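Side-chain contacts in MstE (Scytonema sp. PCC 10023, PDB 6SBF), which is a monodomain class II terpene cyclase that probably converts linear isoprenoid precursors into the polycyclic scaffolds of merosterol-type compounds: residues A[139-144]-A[187-192]; A[180-185]-A[219-224]; A[196-201]-A[224-229]. The protein carries 1 engineered substitution. All coordinates share one frame; numbering follows the deposited sequence. Where two conformers were deposited one is given.

From the N terminus, the chain first leaves helix 128-138 and enters the loop carrying 139-144. Contact 1 closes after 42 intervening residues on the start of helix 187-200. Contact 2 opens inside that span, on helix 177-183, and closes on helix 215-229 after 33 intervening residues, so it crosses contact 1. Contact 3 opens late on helix 187-200 and closes after 22 residues late on helix 215-229. It crosses contact 2 and follows contact 1 in series. Contacts 2 and 3 share Glu224 and have centres about 7 Å apart. Contact 3 thus joins consecutive helices, contact 2 joins 177-183 to 215-229 past the helix between them, and contact 1 brings in the loop.

Contact 1 of 3, residues A[139-144]-A[187-192]; sequences THLQPN and PEFRSR
Leu141 reaches helix 187-200 through one methyl, CD1, which meets two partners. At Phe189 it lies at the ring edge, close to the ring plane, with CD1 4.4 Å from CE2; the methyl is therefore not stacked on the aromatic face. At Arg192 the same CD1 comes 4.2 Å from CG, a purely aliphatic approach to the arginine stem. With CG anti to the backbone N of Arg192 (chi1 -179°), this one methylene faces CD1, and the chain turns beyond it at chi2. The contact is small, 122 Å² summed over both sides, and the backbones stay well apart, with Leu141 CA 9.1 Å from Arg192 CA. It joins the loop after helix 128-138 to the first turns of helix 187-200 within the helical barrel of this cyclase. Further out, Phe189 rests on Arg134 and Leu137 of helix 128-138, while Leu141 also touches Ile147 and Leu193. The loop itself is held locally. Gln142 NE2 donates to His140 O at 3.0 Å along a nearly straight N-H path (172°), but approaches from above the carbonyl plane, 67° out of it. His140 in turn is fixed through NE2 to Glu98 and by backbone bonding with Ala148, while Asn144 OD1 accepts from the backbone of Gly146.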
loop_
_atom_site.group_PDB
_atom_site.type_symbol
_atom_site.label_atom_id
_atom_site.label_comp_id
_atom_site.label_asym_id
_atom_site.label_seq_id
_atom_site.Cartn_x
_atom_site.Cartn_y
_atom_site.Cartn_z
ATOM N N THR A 139 -20.389 4.477 -1.320
ATOM C CA THR A 139 -21.148 3.575 -2.211
ATOM C C THR A 139 -20.565 2.148 -2.207
ATOM O O THR A 139 -21.307 1.219 -2.530
ATOM C CB THR A 139 -21.196 4.160 -3.624
ATOM O OG1 THR A 139 -21.654 5.512 -3.514
ATOM C CG2 THR A 139 -22.107 3.356 -4.520
ATOM N N HIS A 140 -19.287 2.003 -1.875
ATOM C CA HIS A 140 -18.560 0.737 -1.882
ATOM C C HIS A 140 -18.660 -0.017 -0.550
ATOM O O HIS A 140 -18.155 -1.160 -0.500
ATOM C CB HIS A 140 -17.114 1.013 -2.252
ATOM C CG HIS A 140 -16.921 1.479 -3.641
ATOM N ND1 HIS A 140 -17.065 0.654 -4.743
ATOM C CD2 HIS A 140 -16.550 2.653 -4.120
ATOM C CE1 HIS A 140 -16.784 1.361 -5.835
ATOM N NE2 HIS A 140 -16.473 2.561 -5.482
ATOM N N LEU A 141 -19.278 0.570 0.469
ATOM C CA LEU A 141 -19.460 -0.131 1.733
ATOM C C LEU A 141 -20.424 -1.299 1.546
ATOM O O LEU A 141 -21.474 -1.109 0.952
ATOM C CB LEU A 141 -19.991 0.840 2.771
ATOM C CG LEU A 141 -19.017 1.904 3.230
ATOM C CD1 LEU A 141 -19.763 2.980 4.000
ATOM C CD2 LEU A 141 -17.888 1.295 4.042
ATOM N N GLN A 142 -20.063 -2.457 2.114
ATOM C CA GLN A 142 -20.835 -3.708 1.955
ATOM C C GLN A 142 -21.640 -4.006 3.214
ATOM O O GLN A 142 -21.249 -3.629 4.314
ATOM C CB GLN A 142 -19.842 -4.814 1.621
ATOM C CG GLN A 142 -19.144 -4.628 0.286
ATOM C CD GLN A 142 -20.117 -4.394 -0.851
ATOM O OE1 GLN A 142 -20.933 -5.288 -1.147
ATOM N NE2 GLN A 142 -20.029 -3.244 -1.539
ATOM N N PRO A 143 -22.720 -4.800 3.067
ATOM C CA PRO A 143 -23.465 -5.351 4.215
ATOM C C PRO A 143 -22.637 -6.013 5.333
ATOM O O PRO A 143 -22.981 -5.840 6.479
ATOM C CB PRO A 143 -24.351 -6.408 3.528
ATOM C CG PRO A 143 -24.621 -5.825 2.174
ATOM C CD PRO A 143 -23.307 -5.204 1.781
ATOM N N ASN A 144 -21.460 -6.589 5.025
ATOM C CA ASN A 144 -20.601 -7.247 6.076
ATOM C C ASN A 144 -19.639 -6.277 6.755
ATOM O O ASN A 144 -18.881 -6.715 7.680
ATOM C CB ASN A 144 -19.630 -8.318 5.559
ATOM C CG ASN A 144 -18.542 -7.830 4.615
ATOM O OD1 ASN A 144 -18.185 -6.633 4.464
ATOM N ND2 ASN A 144 -17.976 -8.831 3.983
ATOM N N PRO A 187 -9.996 9.230 8.786
ATOM C CA PRO A 187 -10.727 9.265 10.055
ATOM C C PRO A 187 -12.239 9.207 9.847
ATOM O O PRO A 187 -12.951 8.756 10.692
ATOM C CB PRO A 187 -10.394 10.653 10.633
ATOM C CG PRO A 187 -9.182 11.111 9.909
ATOM C CD PRO A 187 -9.036 10.336 8.644
ATOM N N GLU A 188 -12.718 9.627 8.676
ATOM C CA GLU A 188 -14.169 9.641 8.376
ATOM C C GLU A 188 -14.721 8.204 8.264
ATOM O O GLU A 188 -15.935 8.027 8.481
ATOM C CB GLU A 188 -14.437 10.442 7.084
ATOM C CG GLU A 188 -14.013 11.888 7.114
ATOM C CD GLU A 188 -12.573 12.215 6.724
ATOM O OE1 GLU A 188 -11.741 11.235 6.513
ATOM O OE2 GLU A 188 -12.295 13.457 6.719
ATOM N N PHE A 189 -13.870 7.233 7.927
ATOM C CA PHE A 189 -14.299 5.828 7.670
ATOM C C PHE A 189 -13.818 4.881 8.780
ATOM O O PHE A 189 -14.290 3.770 8.815
ATOM C CB PHE A 189 -13.793 5.350 6.301
ATOM C CG PHE A 189 -14.583 5.941 5.184
ATOM C CD1 PHE A 189 -14.223 7.141 4.608
ATOM C CD2 PHE A 189 -15.687 5.288 4.710
ATOM C CE1 PHE A 189 -15.003 7.655 3.595
ATOM C CE2 PHE A 189 -16.453 5.827 3.699
ATOM C CZ PHE A 189 -16.131 7.031 3.174
ATOM N N ARG A 190 -12.921 5.304 9.635
ATOM C CA ARG A 190 -12.214 4.400 10.550
ATOM C C ARG A 190 -13.243 3.706 11.448
ATOM O O ARG A 190 -13.236 2.441 11.597
ATOM C CB ARG A 190 -11.178 5.183 11.366
ATOM C CG ARG A 190 -10.362 4.265 12.247
ATOM C CD ARG A 190 -9.557 5.013 13.241
ATOM N NE ARG A 190 -8.782 6.093 12.746
ATOM C CZ ARG A 190 -8.904 7.355 13.144
ATOM N NH1 ARG A 190 -9.821 7.743 14.028
ATOM N NH2 ARG A 190 -8.104 8.231 12.617
ATOM N N SER A 191 -14.143 4.429 12.088
ATOM C CA SER A 191 -15.169 3.834 12.983
ATOM C C SER A 191 -16.118 2.894 12.229
ATOM O O SER A 191 -16.435 1.829 12.764
ATOM C CB SER A 191 -15.965 4.915 13.695
ATOM O OG SER A 191 -16.981 4.299 14.481
ATOM N N ARG A 192 -16.541 3.246 11.030
ATOM C CA ARG A 192 -17.504 2.440 10.262
ATOM C C ARG A 192 -16.844 1.102 9.875
ATOM O O ARG A 192 -17.568 0.090 9.848
ATOM C CB ARG A 192 -17.946 3.177 8.993
ATOM C CG ARG A 192 -18.967 2.435 8.135
ATOM C CD ARG A 192 -20.298 1.986 8.744
ATOM N NE ARG A 192 -21.135 3.058 9.293
ATOM C CZ ARG A 192 -22.224 3.594 8.706
ATOM N NH1 ARG A 192 -22.889 4.577 9.297
ATOM N NH2 ARG A 192 -22.633 3.156 7.525
#

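Contact 2 of 3, residues A[180-185]-A[219-224]; sequences SAAVAA and TALTAE
Ala181 pushes its CB into the shallow groove between Leu221 and Thr222. The methyl lies 3.7 Å from Leu221 CB and only 3.1 Å from Thr222 OG1, a very close carbon-to-oxygen approach. The backbones are correspondingly near, with Ala181 CA 4.7 Å from Thr222 CA, a spacing that the one-carbon side chain of alanine permits. Thr222 presents its hydroxyl there because OG1 stands anti to the carbonyl carbon (chi1 -58°), beside its own backbone N. The OG1 proton is given to Thr218 O, one turn earlier in the same helix, so it is not directed at Ala181. The other branch, CG2, points anti to the backbone N and packs against Leu197 of helix 187-200.

Leu221 extends the contact along the seam. While its CB meets Ala181, its CD1 reaches Ala182 CB at 4.2 Å, so a single leucine spans two successive alanines. Behind it stands Trp270 of helix 265-275, and on the far helix Ala182 is backed by Asp110 and Trp114 of helix 109-121.

A water completes the interface by donating to both backbones: it lies 2.8 Å from Ala181 O and 2.8 Å from Leu221 O. It thus links two carbonyls that cannot hydrogen-bond to each other. All four touching residues are buried, and the contact's centre lies about 9 Å from the centre of the chain. Two helices that come this close where Ala181 faces Thr222, with helix 187-200 joining them in sequence and packing against both, fit the alternating inner and outer helices of an alpha6-alpha6 barrel, the fold of this terpene cyclase.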
loop_
_atom_site.group_PDB
_atom_site.type_symbol
_atom_site.label_atom_id
_atom_site.label_comp_id
_atom_site.label_asym_id
_atom_site.label_seq_id
_atom_site.Cartn_x
_atom_site.Cartn_y
_atom_site.Cartn_z
ATOM N N SER A 180 -10.109 -2.172 2.715
ATOM C CA SER A 180 -10.758 -1.721 3.949
ATOM C C SER A 180 -9.705 -1.159 4.914
ATOM O O SER A 180 -9.929 -0.093 5.532
ATOM C CB SER A 180 -11.525 -2.879 4.577
ATOM O OG SER A 180 -12.580 -3.326 3.750
ATOM N N ALA A 181 -8.562 -1.799 5.056
ATOM C CA ALA A 181 -7.496 -1.362 5.948
ATOM C C ALA A 181 -7.010 0.021 5.500
ATOM O O ALA A 181 -6.777 0.924 6.331
ATOM C CB ALA A 181 -6.372 -2.372 5.990
ATOM N N ALA A 182 -6.772 0.187 4.222
ATOM C CA ALA A 182 -6.259 1.451 3.689
ATOM C C ALA A 182 -7.325 2.553 3.848
ATOM O O ALA A 182 -6.974 3.679 4.245
ATOM C CB ALA A 182 -5.847 1.286 2.248
ATOM N N VAL A 183 -8.573 2.302 3.544
ATOM C CA VAL A 183 -9.651 3.305 3.657
ATOM C C VAL A 183 -9.810 3.674 5.126
ATOM O O VAL A 183 -10.123 4.842 5.424
ATOM C CB VAL A 183 -10.940 2.839 2.968
ATOM C CG1 VAL A 183 -12.115 3.745 3.248
ATOM C CG2 VAL A 183 -10.739 2.761 1.460
ATOM N N ALA A 184 -9.592 2.756 6.026
ATOM C CA ALA A 184 -9.691 3.050 7.483
ATOM C C ALA A 184 -8.573 3.994 7.941
ATOM O O ALA A 184 -8.667 4.442 9.094
ATOM C CB ALA A 184 -9.660 1.765 8.261
ATOM N N ALA A 185 -7.573 4.289 7.131
ATOM C CA ALA A 185 -6.596 5.382 7.418
ATOM C C ALA A 185 -7.311 6.749 7.414
ATOM O O ALA A 185 -6.775 7.684 7.990
ATOM C CB ALA A 185 -5.430 5.392 6.445
ATOM N N THR A 219 -1.759 -6.277 7.133
ATOM C CA THR A 219 -1.610 -6.382 8.592
ATOM C C THR A 219 -1.146 -5.024 9.143
ATOM O O THR A 219 -1.688 -4.545 10.152
ATOM C CB THR A 219 -0.661 -7.518 8.954
ATOM O OG1 THR A 219 -1.210 -8.751 8.445
ATOM C CG2 THR A 219 -0.475 -7.627 10.462
ATOM N N ALA A 220 -0.123 -4.429 8.548
ATOM C CA ALA A 220 0.387 -3.117 9.041
ATOM C C ALA A 220 -0.731 -2.081 8.932
ATOM O O ALA A 220 -0.960 -1.335 9.881
ATOM C CB ALA A 220 1.568 -2.690 8.216
ATOM N N LEU A 221 -1.401 -1.986 7.782
ATOM C CA LEU A 221 -2.423 -0.948 7.615
ATOM C C LEU A 221 -3.551 -1.144 8.610
ATOM O O LEU A 221 -4.098 -0.182 9.140
ATOM C CB LEU A 221 -2.929 -0.950 6.184
ATOM C CG LEU A 221 -1.988 -0.343 5.149
ATOM C CD1 LEU A 221 -2.452 -0.645 3.775
ATOM C CD2 LEU A 221 -1.801 1.159 5.366
ATOM N N THR A 222 -3.971 -2.380 8.836
ATOM C CA THR A 222 -5.095 -2.639 9.764
ATOM C C THR A 222 -4.678 -2.273 11.190
ATOM O O THR A 222 -5.447 -1.570 11.899
ATOM C CB THR A 222 -5.586 -4.080 9.680
ATOM O OG1 THR A 222 -6.008 -4.405 8.346
ATOM C CG2 THR A 222 -6.749 -4.250 10.619
ATOM N N ALA A 223 -3.515 -2.747 11.620
ATOM C CA ALA A 223 -3.051 -2.443 12.977
ATOM C C ALA A 223 -2.897 -0.917 13.155
ATOM O O ALA A 223 -3.208 -0.387 14.245
ATOM C CB ALA A 223 -1.781 -3.159 13.259
ATOM N N GLU A 224 -2.407 -0.237 12.121
ATOM C CA GLU A 224 -2.262 1.233 12.208
ATOM C C GLU A 224 -3.637 1.880 12.357
ATOM O O GLU A 224 -3.785 2.863 13.143
ATOM C CB GLU A 224 -1.588 1.757 10.943
ATOM C CG GLU A 224 -0.096 1.544 10.881
ATOM C CD GLU A 224 0.552 1.906 9.548
ATOM O OE1 GLU A 224 -0.197 2.224 8.560
ATOM O OE2 GLU A 224 1.802 1.855 9.495
HETATM O O HOH W 1 -4.735 2.180 7.855
#

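Contact 3 of 3, residues A[196-201]-A[224-229]; sequences YLRVTQ and EALAAG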
loop_
_atom_site.group_PDB
_atom_site.type_symbol
_atom_site.label_atom_id
_atom_site.label_comp_id
_atom_site.label_asym_id
_atom_site.label_seq_id
_atom_site.Cartn_x
_atom_site.Cartn_y
_atom_site.Cartn_z
ATOM N N TYR A 196 -15.509 -4.812 11.056
ATOM C CA TYR A 196 -15.056 -5.684 9.942
ATOM C C TYR A 196 -13.568 -5.966 10.107
ATOM O O TYR A 196 -13.112 -7.136 9.996
ATOM C CB TYR A 196 -15.338 -5.009 8.603
ATOM C CG TYR A 196 -14.731 -5.740 7.445
ATOM C CD1 TYR A 196 -15.384 -6.791 6.824
ATOM C CD2 TYR A 196 -13.472 -5.393 7.002
ATOM C CE1 TYR A 196 -14.800 -7.470 5.768
ATOM C CE2 TYR A 196 -12.899 -6.077 5.949
ATOM C CZ TYR A 196 -13.541 -7.146 5.347
ATOM O OH TYR A 196 -12.929 -7.801 4.306
ATOM N N LEU A 197 -12.776 -4.947 10.389
ATOM C CA LEU A 197 -11.330 -5.167 10.589
ATOM C C LEU A 197 -11.106 -6.072 11.815
ATOM O O LEU A 197 -10.234 -6.980 11.755
ATOM C CB LEU A 197 -10.591 -3.865 10.713
ATOM C CG LEU A 197 -10.607 -3.024 9.415
ATOM C CD1 LEU A 197 -9.959 -1.699 9.627
ATOM C CD2 LEU A 197 -9.899 -3.743 8.276
ATOM N N ARG A 198 -11.828 -5.904 12.891
ATOM C CA ARG A 198 -11.588 -6.785 14.039
ATOM C C ARG A 198 -11.947 -8.252 13.707
ATOM O O ARG A 198 -11.168 -9.180 14.064
ATOM C CB ARG A 198 -12.355 -6.314 15.262
ATOM C CG ARG A 198 -11.751 -5.085 15.939
ATOM C CD ARG A 198 -10.406 -5.352 16.628
ATOM N NE ARG A 198 -10.510 -6.424 17.599
ATOM C CZ ARG A 198 -11.133 -6.390 18.727
ATOM N NH1 ARG A 198 -11.315 -7.539 19.363
ATOM N NH2 ARG A 198 -11.545 -5.268 19.258
ATOM N N VAL A 199 -13.056 -8.504 13.056
ATOM C CA VAL A 199 -13.522 -9.912 12.874
ATOM C C VAL A 199 -12.689 -10.631 11.845
ATOM O O VAL A 199 -12.669 -11.873 11.857
ATOM C CB VAL A 199 -15.010 -9.961 12.566
ATOM C CG1 VAL A 199 -15.828 -9.348 13.696
ATOM C CG2 VAL A 199 -15.338 -9.498 11.189
ATOM N N THR A 200 -11.970 -9.917 10.993
ATOM C CA THR A 200 -11.150 -10.545 9.926
ATOM C C THR A 200 -9.732 -10.899 10.354
ATOM O O THR A 200 -9.006 -11.556 9.595
ATOM C CB THR A 200 -11.143 -9.710 8.660
ATOM O OG1 THR A 200 -10.733 -8.366 8.946
ATOM C CG2 THR A 200 -12.476 -9.709 7.966
ATOM N N GLN A 201 -9.310 -10.569 11.555
ATOM C CA GLN A 201 -7.958 -10.931 12.013
ATOM C C GLN A 201 -7.911 -12.463 12.086
ATOM O O GLN A 201 -8.820 -13.095 12.643
ATOM C CB GLN A 201 -7.653 -10.302 13.397
ATOM C CG GLN A 201 -6.183 -10.384 13.788
ATOM C CD GLN A 201 -5.881 -9.630 15.067
ATOM O OE1 GLN A 201 -6.807 -9.355 15.837
ATOM N NE2 GLN A 201 -4.602 -9.361 15.291
ATOM N N GLU A 224 -2.407 -0.237 12.121
ATOM C CA GLU A 224 -2.262 1.233 12.208
ATOM C C GLU A 224 -3.637 1.880 12.357
ATOM O O GLU A 224 -3.785 2.863 13.143
ATOM C CB GLU A 224 -1.588 1.757 10.943
ATOM C CG GLU A 224 -0.096 1.544 10.881
ATOM C CD GLU A 224 0.552 1.906 9.548
ATOM O OE1 GLU A 224 -0.197 2.224 8.560
ATOM O OE2 GLU A 224 1.802 1.855 9.495
ATOM N N ALA A 225 -4.686 1.415 11.672
ATOM C CA ALA A 225 -6.039 2.028 11.782
ATOM C C ALA A 225 -6.559 1.781 13.183
ATOM O O ALA A 225 -7.167 2.674 13.804
ATOM C CB ALA A 225 -6.977 1.470 10.755
ATOM N N LEU A 226 -6.381 0.576 13.705
ATOM C CA LEU A 226 -6.816 0.288 15.085
ATOM C C LEU A 226 -6.060 1.193 16.064
ATOM O O LEU A 226 -6.667 1.697 17.030
ATOM C CB LEU A 226 -6.620 -1.206 15.395
ATOM C CG LEU A 226 -7.488 -2.176 14.583
ATOM C CD1 LEU A 226 -7.095 -3.601 14.947
ATOM C CD2 LEU A 226 -8.989 -1.914 14.752
ATOM N N ALA A 227 -4.764 1.345 15.887
ATOM C CA ALA A 227 -3.965 2.192 16.780
ATOM C C ALA A 227 -4.451 3.650 16.705
ATOM O O ALA A 227 -4.589 4.302 17.736
ATOM C CB ALA A 227 -2.506 2.144 16.444
ATOM N N ALA A 228 -4.769 4.146 15.519
ATOM C CA ALA A 228 -5.151 5.555 15.355
ATOM C C ALA A 228 -6.521 5.788 15.993
ATOM O O ALA A 228 -6.817 6.919 16.419
ATOM C CB ALA A 228 -5.182 5.897 13.878
ATOM N N GLY A 229 -7.381 4.772 16.103
ATOM C CA GLY A 229 -8.700 4.974 16.717
ATOM C C GLY A 229 -8.625 5.087 18.236
ATOM O O GLY A 229 -9.592 5.601 18.827
#
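The late turns of helix 187-200 and of helix 215-229 run in broadly opposed directions but are clearly inclined to each other. Leu197 and Leu226 mark the nearest backbone approach, with their CA atoms 8.4 Å apart, so the gap is bridged by side chains and the summed burial is 151 Å². Within the second segment the backbone keeps its helical bonding up to Gly229, whose N lies 3.1 Å from Ala225 O.

Two side-chain pairs bridge the gap. Leu197 sends CD1 towards Ala225, ending 4.5 Å from its CB, a loose methyl-to-methyl touch; Leu197 also touches Ser180 of helix 177-183 and Ala184 just after it. In the other pair, Leu226 offers both methyls to the stem of Arg198: CD1 is 4.1 Å and CD2 4.2 Å from Arg198 CD. The two side chains cross at about a right angle, so the forked end of the leucine meets one methylene and does not run alongside the arginine. The bend at chi2 (-69°) of Arg198 brings CD to Leu226, and a further bend at chi3 (-56°) turns the chain on toward Asp234, with which NH2 forms a salt bridge. Leu226 is also flanked by His194 and by Ile238 of helix 235-248.

Nearby, Thr200 CG2 lies 3.8 Å above the plane of the Tyr196 ring, offset toward its rim, while Tyr196 OH is hydrogen-bonded to Thr177 OG1. The chemistry at the crossing points is wholly aliphatic: what joins the two helices here is van der Waals packing of methyls and one methylene, while the charge of Arg198 is engaged outside the pair by Asp234, which probably helps hold the folded stem against Leu226.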